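Local coordinates for protein mannuronan C5-epimerase (Pseudomonas syringae pv. tomato, PDB 4NK6) that epimerises beta-D-mannuronate to alpha-L-guluronate within the growing alginate polymer and belongs to the periplasmic complex that shields the chain from degradation on its way to secretion, at residues A[342-347]-A[352-357]. Sequence-based numbering, arbitrary orientation.
Sequences DGITLY and NLLWGN
Ile-344 and Leu-354 meet tip to tip across the core of the right-handed beta-helix, where aliphatic side chains from two strands fill the space between them. From CB, which points toward 352-357, Ile-344 sends CG2 anti to its backbone nitrogen, and this methyl lies 4.0 Å from Leu-354 CD2. The other branch, CG1, carries CD1 on an extended chain (chi2 174°), and CD1 touches Leu-354 CD2 at 3.8 Å. Both fork ends thus rest on one leucine methyl. CD1 also meets the amide of Asn-357, whose side chain crosses at about a right angle, with ND2 4.2 Å away; ND2 hydrogen-bonds Asn-380 OD1 and the Val-331 carbonyl, while OD1 accepts from Asn-334 ND2, an asparagine stack along the solenoid. Two residues further along, Leu-346 CD1 reaches Leu-354 CD1 at 4.4 Å, and Asn-352 ND2 lies 4.4 Å from the same Leu-346 CD1. Asn-352 OD1 takes the backbone N-H of Asn-329, and ND2 gives to backbone O of Ser-326 and Ser-349. No hydrogen bond joins the segments, as expected for different solenoid faces. Strand 344-347 lies between parallel strands 320-323 and 367-370, while strand 353-355 runs between 330-337 and 375-378, whose Leu-377 packs against Leu-354.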
ATOM      1  N   ASP A 342       3.856  12.089  14.987  1.00 27.50           N
ATOM      2  CA  ASP A 342       2.444  12.356  15.303  1.00 30.13           C
ATOM      3  C   ASP A 342       1.595  11.087  15.225  1.00 31.72           C
ATOM      4  O   ASP A 342       1.989  10.113  14.588  1.00 30.11           O
ATOM      5  CB  ASP A 342       1.831  13.362  14.328  1.00 27.62           C
ATOM      6  CG  ASP A 342       2.569  14.685  14.283  1.00 29.93           C
ATOM      7  OD1 ASP A 342       3.127  15.114  15.314  1.00 32.52           O
ATOM      8  OD2 ASP A 342       2.579  15.296  13.197  1.00 31.32           O
ATOM      9  N   GLY A 343       0.410  11.119  15.831  1.00 28.23           N
ATOM     10  CA  GLY A 343      -0.576  10.071  15.598  1.00 27.66           C
ATOM     11  C   GLY A 343      -1.103  10.161  14.173  1.00 30.98           C
ATOM     12  O   GLY A 343      -0.870   9.276  13.350  1.00 28.68           O
ATOM     13  N   ILE A 344      -1.822  11.246  13.893  1.00 31.04           N
ATOM     14  CA  ILE A 344      -2.326  11.553  12.560  1.00 32.01           C
ATOM     15  C   ILE A 344      -1.774  12.908  12.098  1.00 32.70           C
ATOM     16  O   ILE A 344      -1.811  13.884  12.851  1.00 30.94           O
ATOM     17  CB  ILE A 344      -3.860  11.685  12.560  1.00 34.32           C
ATOM     18  CG1 ILE A 344      -4.515  10.425  13.134  1.00 33.57           C
ATOM     19  CG2 ILE A 344      -4.376  11.989  11.150  1.00 30.53           C
ATOM     20  CD1 ILE A 344      -6.045  10.532  13.299  1.00 31.22           C
ATOM     21  N   THR A 345      -1.264  12.970  10.872  1.00 27.87           N
ATOM     22  CA  THR A 345      -0.838  14.245  10.300  1.00 27.79           C
ATOM     23  C   THR A 345      -1.591  14.522   9.002  1.00 28.93           C
ATOM     24  O   THR A 345      -1.626  13.672   8.119  1.00 29.37           O
ATOM     25  CB  THR A 345       0.671  14.257   9.989  1.00 28.50           C
ATOM     26  OG1 THR A 345       1.403  13.679  11.076  1.00 31.35           O
ATOM     27  CG2 THR A 345       1.163  15.697   9.737  1.00 27.68           C
ATOM     28  N   LEU A 346      -2.196  15.704   8.893  1.00 30.18           N
ATOM     29  CA  LEU A 346      -2.785  16.141   7.634  1.00 31.18           C
ATOM     30  C   LEU A 346      -1.908  17.217   7.009  1.00 33.01           C
ATOM     31  O   LEU A 346      -1.655  18.260   7.611  1.00 29.83           O
ATOM     32  CB  LEU A 346      -4.202  16.687   7.822  1.00 34.87           C
ATOM     33  CG  LEU A 346      -5.284  15.823   8.493  1.00 41.06           C
ATOM     34  CD1 LEU A 346      -6.630  16.173   7.924  1.00 39.50           C
ATOM     35  CD2 LEU A 346      -5.042  14.339   8.387  1.00 36.09           C
ATOM     36  N   TYR A 347      -1.438  16.941   5.801  1.00 30.29           N
ATOM     37  CA  TYR A 347      -0.592  17.855   5.066  1.00 26.67           C
ATOM     38  C   TYR A 347      -1.346  18.329   3.824  1.00 30.49           C
ATOM     39  O   TYR A 347      -1.550  17.541   2.889  1.00 30.34           O
ATOM     40  CB  TYR A 347       0.646  17.117   4.573  1.00 28.97           C
ATOM     41  CG  TYR A 347       1.735  16.804   5.580  1.00 34.45           C
ATOM     42  CD1 TYR A 347       2.296  17.794   6.380  1.00 33.62           C
ATOM     43  CD2 TYR A 347       2.246  15.516   5.681  1.00 35.01           C
ATOM     44  CE1 TYR A 347       3.331  17.497   7.264  1.00 26.70           C
ATOM     45  CE2 TYR A 347       3.263  15.212   6.559  1.00 34.84           C
ATOM     46  CZ  TYR A 347       3.805  16.202   7.344  1.00 33.67           C
ATOM     47  OH  TYR A 347       4.828  15.877   8.211  1.00 39.53           O
ATOM     48  N   ASN A 352     -11.716  16.580   5.050  1.00 32.61           N
ATOM     49  CA  ASN A 352     -11.650  15.219   5.546  1.00 36.95           C
ATOM     50  C   ASN A 352     -12.337  15.131   6.896  1.00 36.64           C
ATOM     51  O   ASN A 352     -12.381  16.118   7.645  1.00 36.02           O
ATOM     52  CB  ASN A 352     -10.186  14.763   5.663  1.00 29.63           C
ATOM     53  CG  ASN A 352      -9.530  14.547   4.304  1.00 31.15           C
ATOM     54  OD1 ASN A 352      -9.953  13.689   3.539  1.00 32.08           O
ATOM     55  ND2 ASN A 352      -8.485  15.321   4.007  1.00 30.96           N
ATOM     56  N   LEU A 353     -12.869  13.953   7.201  1.00 30.91           N
ATOM     57  CA  LEU A 353     -13.505  13.700   8.485  1.00 31.46           C
ATOM     58  C   LEU A 353     -12.662  12.737   9.317  1.00 31.97           C
ATOM     59  O   LEU A 353     -12.313  11.650   8.855  1.00 32.97           O
ATOM     60  CB  LEU A 353     -14.917  13.122   8.276  1.00 33.46           C
ATOM     61  CG  LEU A 353     -15.661  12.618   9.518  1.00 36.76           C
ATOM     62  CD1 LEU A 353     -15.917  13.747  10.529  1.00 33.49           C
ATOM     63  CD2 LEU A 353     -16.978  11.906   9.155  1.00 34.12           C
ATOM     64  N   LEU A 354     -12.325  13.150  10.536  1.00 32.20           N
ATOM     65  CA  LEU A 354     -11.694  12.272  11.514  1.00 33.31           C
ATOM     66  C   LEU A 354     -12.709  12.017  12.623  1.00 37.23           C
ATOM     67  O   LEU A 354     -13.074  12.939  13.353  1.00 33.43           O
ATOM     68  CB  LEU A 354     -10.414  12.907  12.080  1.00 33.10           C
ATOM     69  CG  LEU A 354      -9.108  12.753  11.286  1.00 38.45           C
ATOM     70  CD1 LEU A 354      -9.245  13.214   9.836  1.00 34.16           C
ATOM     71  CD2 LEU A 354      -7.958  13.485  11.968  1.00 35.51           C
ATOM     72  N   TRP A 355     -13.179  10.774  12.728  1.00 33.27           N
ATOM     73  CA  TRP A 355     -14.235  10.421  13.680  1.00 31.06           C
ATOM     74  C   TRP A 355     -13.838   9.311  14.645  1.00 36.16           C
ATOM     75  O   TRP A 355     -13.575   8.185  14.223  1.00 33.42           O
ATOM     76  CB  TRP A 355     -15.501   9.965  12.948  1.00 30.63           C
ATOM     77  CG  TRP A 355     -16.671   9.784  13.878  1.00 35.04           C
ATOM     78  CD1 TRP A 355     -16.830   8.808  14.832  1.00 41.12           C
ATOM     79  CD2 TRP A 355     -17.844  10.607  13.954  1.00 39.45           C
ATOM     80  NE1 TRP A 355     -18.023   8.979  15.491  1.00 39.80           N
ATOM     81  CE2 TRP A 355     -18.666  10.073  14.971  1.00 46.10           C
ATOM     82  CE3 TRP A 355     -18.286  11.734  13.253  1.00 37.36           C
ATOM     83  CZ2 TRP A 355     -19.901  10.637  15.309  1.00 52.43           C
ATOM     84  CZ3 TRP A 355     -19.511  12.292  13.592  1.00 38.26           C
ATOM     85  CH2 TRP A 355     -20.301  11.743  14.609  1.00 40.11           C
ATOM     86  N   GLY A 356     -13.840   9.621  15.938  1.00 35.59           N
ATOM     87  CA  GLY A 356     -13.738   8.600  16.970  1.00 33.18           C
ATOM     88  C   GLY A 356     -12.433   7.826  17.021  1.00 34.03           C
ATOM     89  O   GLY A 356     -12.402   6.670  17.447  1.00 31.88           O
ATOM     90  N   ASN A 357     -11.349   8.461  16.588  1.00 33.21           N
ATOM     91  CA  ASN A 357     -10.033   7.846  16.675  1.00 30.92           C
ATOM     92  C   ASN A 357      -9.490   7.981  18.078  1.00 35.15           C
ATOM     93  O   ASN A 357      -9.729   8.977  18.748  1.00 31.87           O
ATOM     94  CB  ASN A 357      -9.063   8.510  15.706  1.00 30.39           C
ATOM     95  CG  ASN A 357      -9.505   8.374  14.279  1.00 30.78           C
ATOM     96  OD1 ASN A 357      -9.364   7.312  13.681  1.00 29.91           O
ATOM     97  ND2 ASN A 357     -10.055   9.451  13.719  1.00 27.34           N
TER